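Local coordinates for protein glyoxalase-related enzyme, AraC type (Clostridium phytofermentans, PDB 3BT3) that is of unknown function but belongs to the glyoxalase-related vicinal oxygen chelate superfamily and may act in transcription regulation, at residues Y27-W38 with I131-L139; G58-Y66 with F78-G86. All blocks are in the same frame, centred on the assembly; numbering follows the deposited sequence.

Interaction 1 (Y27-W38 with I131-L139)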
loop_
_atom_site.group_PDB
_atom_site.type_symbol
_atom_site.label_atom_id
_atom_site.label_comp_id
_atom_site.label_asym_id
_atom_site.label_seq_id
_atom_site.Cartn_x
_atom_site.Cartn_y
_atom_site.Cartn_z
ATOM N N TYR A 27 5.388 1.803 4.475
ATOM C CA TYR A 27 6.362 0.864 5.027
ATOM C C TYR A 27 7.146 1.560 6.151
ATOM O O TYR A 27 7.677 2.649 5.958
ATOM C CB TYR A 27 7.294 0.437 3.894
ATOM C CG TYR A 27 8.300 -0.627 4.231
ATOM C CD1 TYR A 27 8.212 -1.901 3.659
ATOM C CD2 TYR A 27 9.368 -0.357 5.088
ATOM C CE1 TYR A 27 9.172 -2.873 3.931
ATOM C CE2 TYR A 27 10.324 -1.316 5.365
ATOM C CZ TYR A 27 10.224 -2.570 4.785
ATOM O OH TYR A 27 11.185 -3.511 5.049
ATOM N N PHE A 28 7.222 0.947 7.323
ATOM C CA PHE A 28 7.937 1.586 8.421
ATOM C C PHE A 28 9.306 0.988 8.706
ATOM O O PHE A 28 9.488 -0.218 8.637
ATOM C CB PHE A 28 7.056 1.569 9.676
ATOM C CG PHE A 28 5.793 2.356 9.515
ATOM C CD1 PHE A 28 5.785 3.733 9.708
ATOM C CD2 PHE A 28 4.635 1.739 9.054
ATOM C CE1 PHE A 28 4.639 4.486 9.433
ATOM C CE2 PHE A 28 3.495 2.477 8.778
ATOM C CZ PHE A 28 3.495 3.856 8.967
ATOM N N THR A 29 10.272 1.842 9.023
ATOM C CA THR A 29 11.626 1.375 9.301
ATOM C C THR A 29 12.374 2.214 10.330
ATOM O O THR A 29 12.227 3.434 10.373
ATOM C CB THR A 29 12.481 1.323 7.998
ATOM O OG1 THR A 29 13.844 1.017 8.316
ATOM C CG2 THR A 29 12.438 2.654 7.285
ATOM N N LYS A 30 13.187 1.541 11.145
ATOM C CA LYS A 30 14.002 2.199 12.169
ATOM C C LYS A 30 15.315 2.741 11.588
ATOM O O LYS A 30 15.952 3.593 12.194
ATOM C CB LYS A 30 14.313 1.233 13.316
ATOM C CG LYS A 30 13.098 0.809 14.120
ATOM C CD LYS A 30 12.347 2.015 14.691
ATOM C CE LYS A 30 13.187 2.789 15.704
ATOM N NZ LYS A 30 13.516 1.976 16.918
ATOM N N ASP A 31 15.713 2.236 10.421
ATOM C CA ASP A 31 16.932 2.690 9.752
ATOM C C ASP A 31 16.717 2.655 8.232
ATOM O O ASP A 31 17.032 1.678 7.555
ATOM C CB ASP A 31 18.130 1.820 10.160
ATOM C CG ASP A 31 19.474 2.442 9.753
ATOM O OD1 ASP A 31 20.530 1.924 10.184
ATOM O OD2 ASP A 31 19.479 3.447 9.003
ATOM N N MET A 32 16.187 3.758 7.714
ATOM C CA MET A 32 15.853 3.918 6.298
ATOM C C MET A 32 16.961 3.572 5.298
ATOM O O MET A 32 16.714 2.872 4.311
ATOM C CB MET A 32 15.346 5.353 6.059
ATOM C CG MET A 32 14.291 5.474 4.964
ATOM S SD MET A 32 13.287 6.992 5.119
ATOM C CE MET A 32 14.056 7.887 4.062
ATOM N N ASP A 33 18.173 4.064 5.534
ATOM C CA ASP A 33 19.289 3.777 4.647
ATOM C C ASP A 33 19.490 2.282 4.433
ATOM O O ASP A 33 19.634 1.831 3.293
ATOM C CB ASP A 33 20.564 4.392 5.205
ATOM C CG ASP A 33 20.665 5.872 4.912
ATOM O OD1 ASP A 33 20.924 6.224 3.741
ATOM O OD2 ASP A 33 20.476 6.681 5.847
ATOM N N LYS A 34 19.489 1.512 5.520
ATOM C CA LYS A 34 19.677 0.067 5.407
ATOM C C LYS A 34 18.529 -0.569 4.614
ATOM O O LYS A 34 18.752 -1.488 3.822
ATOM C CB LYS A 34 19.786 -0.580 6.800
ATOM C CG LYS A 34 19.925 -2.107 6.761
ATOM C CD LYS A 34 20.276 -2.705 8.123
ATOM C CE LYS A 34 19.074 -2.760 9.055
ATOM N NZ LYS A 34 18.040 -3.741 8.598
ATOM N N THR A 35 17.309 -0.073 4.829
ATOM C CA THR A 35 16.127 -0.578 4.134
ATOM C C THR A 35 16.228 -0.295 2.642
ATOM O O THR A 35 15.955 -1.159 1.815
ATOM C CB THR A 35 14.856 0.075 4.677
ATOM O OG1 THR A 35 14.675 -0.327 6.038
ATOM C CG2 THR A 35 13.632 -0.332 3.855
ATOM N N VAL A 36 16.644 0.919 2.313
ATOM C CA VAL A 36 16.803 1.323 0.923
ATOM C C VAL A 36 17.908 0.521 0.224
ATOM O O VAL A 36 17.780 0.182 -0.953
ATOM C CB VAL A 36 17.128 2.831 0.839
ATOM C CG1 VAL A 36 17.692 3.181 -0.519
ATOM C CG2 VAL A 36 15.879 3.638 1.102
ATOM N N LYS A 37 18.988 0.224 0.943
ATOM C CA LYS A 37 20.094 -0.529 0.361
ATOM C C LYS A 37 19.634 -1.946 0.070
ATOM O O LYS A 37 20.043 -2.559 -0.917
ATOM C CB LYS A 37 21.295 -0.550 1.309
ATOM C CG LYS A 37 22.177 0.677 1.187
ATOM C CD LYS A 37 23.231 0.735 2.289
ATOM C CE LYS A 37 24.279 1.829 2.026
ATOM N NZ LYS A 37 23.694 3.205 1.905
ATOM N N TRP A 38 18.755 -2.453 0.923
ATOM C CA TRP A 38 18.239 -3.794 0.750
ATOM C C TRP A 38 17.372 -3.841 -0.512
ATOM O O TRP A 38 17.556 -4.714 -1.371
ATOM C CB TRP A 38 17.425 -4.206 1.974
ATOM C CG TRP A 38 16.928 -5.599 1.888
ATOM C CD1 TRP A 38 17.611 -6.738 2.212
ATOM C CD2 TRP A 38 15.660 -6.018 1.388
ATOM N NE1 TRP A 38 16.846 -7.844 1.939
ATOM C CE2 TRP A 38 15.641 -7.431 1.430
ATOM C CE3 TRP A 38 14.535 -5.339 0.907
ATOM C CZ2 TRP A 38 14.537 -8.181 0.999
ATOM C CZ3 TRP A 38 13.435 -6.084 0.480
ATOM C CH2 TRP A 38 13.448 -7.491 0.530
ATOM N N ILE A 131 8.855 -12.891 0.411
ATOM C CA ILE A 131 10.212 -12.539 0.783
ATOM C C ILE A 131 10.168 -11.811 2.108
ATOM O O ILE A 131 9.253 -11.037 2.359
ATOM C CB ILE A 131 10.839 -11.600 -0.269
ATOM C CG1 ILE A 131 10.729 -12.250 -1.648
ATOM C CG2 ILE A 131 12.300 -11.300 0.072
ATOM C CD1 ILE A 131 11.316 -11.425 -2.773
ATOM N N THR A 132 11.149 -12.079 2.959
ATOM C CA THR A 132 11.242 -11.410 4.242
ATOM C C THR A 132 12.273 -10.309 4.023
ATOM O O THR A 132 13.363 -10.586 3.528
ATOM C CB THR A 132 11.749 -12.361 5.327
ATOM O OG1 THR A 132 10.855 -13.475 5.442
ATOM C CG2 THR A 132 11.836 -11.634 6.663
ATOM N N THR A 133 11.935 -9.069 4.372
ATOM C CA THR A 133 12.866 -7.961 4.170
ATOM C C THR A 133 13.885 -7.886 5.285
ATOM O O THR A 133 13.795 -8.622 6.266
ATOM C CB THR A 133 12.148 -6.595 4.111
ATOM O OG1 THR A 133 11.621 -6.259 5.408
ATOM C CG2 THR A 133 11.032 -6.640 3.106
ATOM N N THR A 134 14.845 -6.978 5.131
ATOM C CA THR A 134 15.896 -6.784 6.128
ATOM C C THR A 134 15.283 -6.267 7.420
ATOM O O THR A 134 15.912 -6.311 8.468
ATOM C CB THR A 134 16.968 -5.755 5.655
ATOM O OG1 THR A 134 18.054 -5.726 6.588
ATOM C CG2 THR A 134 16.376 -4.354 5.577
ATOM N N ASP A 135 14.051 -5.776 7.335
ATOM C CA ASP A 135 13.368 -5.237 8.502
ATOM C C ASP A 135 12.428 -6.241 9.148
ATOM O O ASP A 135 11.862 -5.970 10.200
ATOM C CB ASP A 135 12.587 -3.984 8.104
ATOM C CG ASP A 135 13.489 -2.887 7.579
ATOM O OD1 ASP A 135 13.315 -2.451 6.420
ATOM O OD2 ASP A 135 14.386 -2.465 8.335
ATOM N N GLY A 136 12.250 -7.392 8.508
ATOM C CA GLY A 136 11.369 -8.405 9.058
ATOM C C GLY A 136 9.982 -8.532 8.440
ATOM O O GLY A 136 9.324 -9.543 8.658
ATOM N N CYS A 137 9.530 -7.537 7.679
ATOM C CA CYS A 137 8.205 -7.608 7.062
ATOM C C CYS A 137 8.200 -8.636 5.958
ATOM O O CYS A 137 9.251 -9.011 5.425
ATOM C CB CYS A 137 7.779 -6.290 6.410
ATOM S SG CYS A 137 8.498 -4.818 7.058
ATOM N N ILE A 138 6.990 -9.044 5.594
ATOM C CA ILE A 138 6.775 -10.012 4.539
ATOM C C ILE A 138 6.248 -9.334 3.283
ATOM O O ILE A 138 5.330 -8.512 3.347
ATOM C CB ILE A 138 5.733 -11.086 4.956
ATOM C CG1 ILE A 138 6.190 -11.818 6.222
ATOM C CG2 ILE A 138 5.497 -12.045 3.807
ATOM C CD1 ILE A 138 7.580 -12.416 6.133
ATOM N N LEU A 139 6.829 -9.683 2.143
ATOM C CA LEU A 139 6.369 -9.150 0.872
ATOM C C LEU A 139 5.906 -10.331 0.041
ATOM O O LEU A 139 6.672 -11.275 -0.194
ATOM C CB LEU A 139 7.490 -8.427 0.125
ATOM C CG LEU A 139 8.097 -7.190 0.767
ATOM C CD1 LEU A 139 9.081 -6.559 -0.197
ATOM C CD2 LEU A 139 6.991 -6.205 1.129
HETATM O O HOH W 1 16.560 -0.918 8.733
#

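Interaction 2 (G58-Y66 with F78-G86)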
loop_
_atom_site.group_PDB
_atom_site.type_symbol
_atom_site.label_atom_id
_atom_site.label_comp_id
_atom_site.label_asym_id
_atom_site.label_seq_id
_atom_site.Cartn_x
_atom_site.Cartn_y
_atom_site.Cartn_z
ATOM N N GLY A 58 16.917 8.672 8.088
ATOM C CA GLY A 58 15.808 9.114 7.266
ATOM C C GLY A 58 14.464 9.119 7.964
ATOM O O GLY A 58 14.123 8.163 8.651
ATOM N N ASP A 59 13.708 10.205 7.803
ATOM C CA ASP A 59 12.369 10.318 8.388
ATOM C C ASP A 59 11.372 9.958 7.300
ATOM O O ASP A 59 10.333 9.362 7.561
ATOM C CB ASP A 59 12.060 11.750 8.840
ATOM C CG ASP A 59 12.742 12.124 10.134
ATOM O OD1 ASP A 59 12.725 11.300 11.078
ATOM O OD2 ASP A 59 13.278 13.254 10.210
ATOM N N TYR A 60 11.698 10.345 6.074
ATOM C CA TYR A 60 10.827 10.080 4.948
ATOM C C TYR A 60 11.613 9.780 3.688
ATOM O O TYR A 60 12.662 10.381 3.434
ATOM C CB TYR A 60 9.905 11.271 4.669
ATOM C CG TYR A 60 9.003 11.001 3.497
ATOM C CD1 TYR A 60 7.977 10.061 3.592
ATOM C CD2 TYR A 60 9.226 11.612 2.265
ATOM C CE1 TYR A 60 7.204 9.729 2.491
ATOM C CE2 TYR A 60 8.455 11.289 1.154
ATOM C CZ TYR A 60 7.446 10.346 1.277
ATOM O OH TYR A 60 6.673 10.017 0.195
ATOM N N GLY A 61 11.087 8.851 2.901
ATOM C CA GLY A 61 11.733 8.479 1.663
ATOM C C GLY A 61 10.857 7.501 0.914
ATOM O O GLY A 61 9.686 7.321 1.257
ATOM N N CYS A 62 11.403 6.870 -0.118
ATOM C CA CYS A 62 10.614 5.903 -0.840
ATOM C C CYS A 62 11.457 5.029 -1.726
ATOM O O CYS A 62 12.620 5.332 -1.991
ATOM C CB CYS A 62 9.539 6.607 -1.667
ATOM S SG CYS A 62 10.195 7.692 -2.913
ATOM N N VAL A 63 10.864 3.920 -2.150
ATOM C CA VAL A 63 11.513 2.979 -3.039
ATOM C C VAL A 63 10.518 2.623 -4.137
ATOM O O VAL A 63 9.314 2.583 -3.910
ATOM C CB VAL A 63 11.967 1.692 -2.290
ATOM C CG1 VAL A 63 13.085 2.038 -1.339
ATOM C CG2 VAL A 63 10.799 1.067 -1.526
ATOM N N PHE A 64 11.026 2.384 -5.336
ATOM C CA PHE A 64 10.182 2.049 -6.464
ATOM C C PHE A 64 10.922 1.083 -7.369
ATOM O O PHE A 64 12.163 1.058 -7.383
ATOM C CB PHE A 64 9.790 3.318 -7.229
ATOM C CG PHE A 64 10.725 4.476 -7.008
ATOM C CD1 PHE A 64 11.999 4.481 -7.566
ATOM C CD2 PHE A 64 10.337 5.556 -6.217
ATOM C CE1 PHE A 64 12.881 5.543 -7.342
ATOM C CE2 PHE A 64 11.207 6.621 -5.985
ATOM C CZ PHE A 64 12.485 6.615 -6.548
ATOM N N ASP A 65 10.156 0.285 -8.113
ATOM C CA ASP A 65 10.731 -0.710 -9.003
ATOM C C ASP A 65 11.390 -0.144 -10.258
ATOM O O ASP A 65 12.322 -0.741 -10.779
ATOM C CB ASP A 65 9.679 -1.761 -9.375
ATOM C CG ASP A 65 8.409 -1.149 -9.943
ATOM O OD1 ASP A 65 7.674 -0.454 -9.198
ATOM O OD2 ASP A 65 8.145 -1.365 -11.143
ATOM N N TYR A 66 10.926 1.006 -10.733
ATOM C CA TYR A 66 11.512 1.628 -11.924
ATOM C C TYR A 66 12.717 2.513 -11.596
ATOM O O TYR A 66 13.059 2.689 -10.429
ATOM C CB TYR A 66 10.446 2.440 -12.682
ATOM C CG TYR A 66 9.403 3.104 -11.806
ATOM C CD1 TYR A 66 9.539 4.432 -11.396
ATOM C CD2 TYR A 66 8.277 2.393 -11.378
ATOM C CE1 TYR A 66 8.571 5.040 -10.573
ATOM C CE2 TYR A 66 7.313 2.984 -10.558
ATOM C CZ TYR A 66 7.462 4.303 -10.158
ATOM O OH TYR A 66 6.510 4.863 -9.332
ATOM N N PHE A 78 2.956 6.672 -9.238
ATOM C CA PHE A 78 3.829 6.314 -8.055
ATOM C C PHE A 78 3.170 5.027 -7.530
ATOM O O PHE A 78 2.023 5.029 -7.083
ATOM C CB PHE A 78 3.883 7.246 -6.808
ATOM C CG PHE A 78 4.794 6.616 -5.695
ATOM C CD1 PHE A 78 6.145 6.358 -5.966
ATOM C CD2 PHE A 78 4.350 6.266 -4.430
ATOM C CE1 PHE A 78 6.994 5.763 -5.040
ATOM C CE2 PHE A 78 5.190 5.669 -3.491
ATOM C CZ PHE A 78 6.509 5.413 -3.783
ATOM N N ARG A 79 3.918 3.960 -7.597
ATOM C CA ARG A 79 3.489 2.634 -7.175
ATOM C C ARG A 79 4.535 1.897 -6.337
ATOM O O ARG A 79 4.569 0.671 -6.324
ATOM C CB ARG A 79 3.122 1.779 -8.390
ATOM C CG ARG A 79 4.296 1.412 -9.272
ATOM C CD ARG A 79 3.984 0.130 -10.013
ATOM N NE ARG A 79 2.730 0.238 -10.747
ATOM C CZ ARG A 79 2.644 0.520 -12.044
ATOM N NH1 ARG A 79 3.745 0.717 -12.760
ATOM N NH2 ARG A 79 1.452 0.619 -12.619
ATOM N N GLY A 80 5.393 2.641 -5.649
ATOM C CA GLY A 80 6.392 2.003 -4.811
ATOM C C GLY A 80 5.937 2.028 -3.362
ATOM O O GLY A 80 4.736 2.018 -3.086
ATOM N N PHE A 81 6.887 2.045 -2.435
ATOM C CA PHE A 81 6.558 2.111 -1.012
ATOM C C PHE A 81 7.005 3.452 -0.447
ATOM O O PHE A 81 8.071 3.956 -0.800
ATOM C CB PHE A 81 7.278 1.009 -0.229
ATOM C CG PHE A 81 6.707 -0.364 -0.432
ATOM C CD1 PHE A 81 5.619 -0.799 0.320
ATOM C CD2 PHE A 81 7.261 -1.227 -1.375
ATOM C CE1 PHE A 81 5.088 -2.077 0.137
ATOM C CE2 PHE A 81 6.738 -2.505 -1.571
ATOM C CZ PHE A 81 5.650 -2.932 -0.811
ATOM N N HIS A 82 6.178 4.045 0.404
ATOM C CA HIS A 82 6.545 5.289 1.067
ATOM C C HIS A 82 7.248 4.768 2.312
ATOM O O HIS A 82 6.756 3.837 2.937
ATOM C CB HIS A 82 5.317 6.087 1.503
ATOM C CG HIS A 82 4.591 6.756 0.381
ATOM N ND1 HIS A 82 3.378 6.307 -0.097
ATOM C CD2 HIS A 82 4.905 7.853 -0.351
ATOM C CE1 HIS A 82 2.976 7.099 -1.076
ATOM N NE2 HIS A 82 3.883 8.044 -1.249
ATOM N N LEU A 83 8.395 5.340 2.657
ATOM C CA LEU A 83 9.131 4.903 3.844
ATOM C C LEU A 83 9.074 5.968 4.940
ATOM O O LEU A 83 9.417 7.131 4.702
ATOM C CB LEU A 83 10.592 4.621 3.486
ATOM C CG LEU A 83 10.839 3.675 2.297
ATOM C CD1 LEU A 83 12.294 3.775 1.847
ATOM C CD2 LEU A 83 10.503 2.251 2.687
ATOM N N PHE A 84 8.637 5.554 6.129
ATOM C CA PHE A 84 8.521 6.419 7.304
ATOM C C PHE A 84 9.317 5.808 8.461
ATOM O O PHE A 84 9.464 4.587 8.544
ATOM C CB PHE A 84 7.054 6.528 7.744
ATOM C CG PHE A 84 6.150 7.129 6.716
ATOM C CD1 PHE A 84 6.119 8.509 6.515
ATOM C CD2 PHE A 84 5.339 6.319 5.932
ATOM C CE1 PHE A 84 5.287 9.074 5.542
ATOM C CE2 PHE A 84 4.506 6.875 4.960
ATOM C CZ PHE A 84 4.483 8.257 4.764
ATOM N N LYS A 85 9.812 6.653 9.364
ATOM C CA LYS A 85 10.562 6.171 10.521
ATOM C C LYS A 85 9.574 5.545 11.506
ATOM O O LYS A 85 8.535 6.133 11.807
ATOM C CB LYS A 85 11.290 7.323 11.214
ATOM C CG LYS A 85 12.663 6.948 11.743
ATOM C CD LYS A 85 12.858 7.328 13.203
ATOM C CE LYS A 85 12.910 8.822 13.403
ATOM N NZ LYS A 85 14.012 9.421 12.614
ATOM N N GLY A 86 9.893 4.350 11.998
ATOM C CA GLY A 86 9.018 3.691 12.950
ATOM C C GLY A 86 9.274 2.203 13.080
ATOM O O GLY A 86 10.161 1.661 12.424
#

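Interaction 1 (Y27-W38 with I131-L139)
Tyr27 and Thr35 meet Asp135 where the two βαβββ modules of this vicinal oxygen chelate fold adjoin: strand 26-29 and helix 32-41 of the first module receive the hairpin turn that joins strands 126-132 and 138-144 of the second. Thr133 to Gly136 form a type I turn, with Thr133 OG1 accepting from Asp135 N in an ST turn. Oxygen OD1 of Asp135 is gripped by two hydroxyls. Thr35 OG1 donates to the syn lone pair of Asp135 OD1 at 2.6 Å. Tyr27 OH donates to the anti lone pair of Asp135 OD1 at 2.7 Å, with the ring and carboxylate planes well turned from each other. Tyr27 OH also accepts from Thr133 OG1 at 2.8 Å, and Thr29 OG1 donates to Thr35 OG1, so two donor chains end on Asp135 OD1, which orients the hydroxyls. Water 1 donates to both Asp135 OD2 and Asp31 O.

Trp38 can be followed outward from the helix. Its CB lies beside Thr134 CG2; CG and CD1 pass Thr134 CB, Trp38 CD1 at 3.6 Å from it; NE1 and CE2 run beneath Thr134 N. Farther out, CZ2 and CH2 lie under Thr133 CA, which makes a CH-pi contact with the six-membered ring, while CZ3 reaches Thr133 CG2. The indole is laid along the turn because CG stands anti to the backbone N (chi1 -177°). At its rim Ile131 CG2 comes in the ring plane, and Trp113 packs edge-to-face with the same indole. Cys137 SG approaches the Tyr27 ring obliquely, 4.2 Å from its centroid. On the exposed margin, the Lys34 chain bends at chi3 and chi4 and brings Lys34 NZ to donate to Thr134 OG1 at 2.8 Å.

Interaction 2 (G58-Y66 with F78-G86)
Strands 61-64 and 81-85 run antiparallel as neighbours in the first module's sheet of the vicinal oxygen chelate fold, their axes 4.4 Å apart at closest approach and their directions 149° apart. Gly61 pairs with Leu83 and Val63 with Phe81 through reciprocal backbone hydrogen bonds; Leu83 N to Gly61 O is 2.7 Å. Before them, a classic bulge places Asp59 and Tyr60 both opposite Ala51.

The face carrying Val63 and Leu83 turns to helix 32-41. There Val63 CG1 touches Leu83 CD1 at 3.7 Å, the two side chains crossing at about a right angle, and both pack on Val36. On the other face, Tyr60 and Phe84 lie side by side and point the same way, with Tyr60 CD1 3.5 Å from Phe84 CE1 and their ring planes inclined at 46°. Phe95 of the second subunit packs edge-to-face with Phe84 and His82. Phe78 bends back over the chain, its ring centre beneath Gly80 N, and meets the Phe64 ring edge to edge, Phe78 CE1 lying 3.6 Å from Phe64 CD2.

Both ends are closed by polar bonds. Arg79 N donates to Tyr66 OH at 3.2 Å. At the far end Lys85 NZ, also paired with Asp53, forms a salt bridge with Asp59 OD1, meeting that oxygen on the syn side and 29° out of the carboxylate plane.

How the interactions relate
In sequence, both segments of interaction 2 fall between the two segments of interaction 1, and the centres of the two contacts lie about 10 Å apart. They share one sheet: strand 26-29 runs parallel to strand 81-85, with Thr29 N 2.9 Å from Phe84 O and Thr29 O 3.0 Å from Gly86 N, both probable hydrogen bonds. Interaction 2 thus builds the first module's sheet, whereas interaction 1 joins that module to the second. Leu83 connects them physically by packing on Tyr27 and Met32, and Phe81 similarly touches Leu139. The second subunit borders both contacts, its Val92 packing on Phe28 in interaction 1 and its Asn23 bonding to Arg79 O in interaction 2.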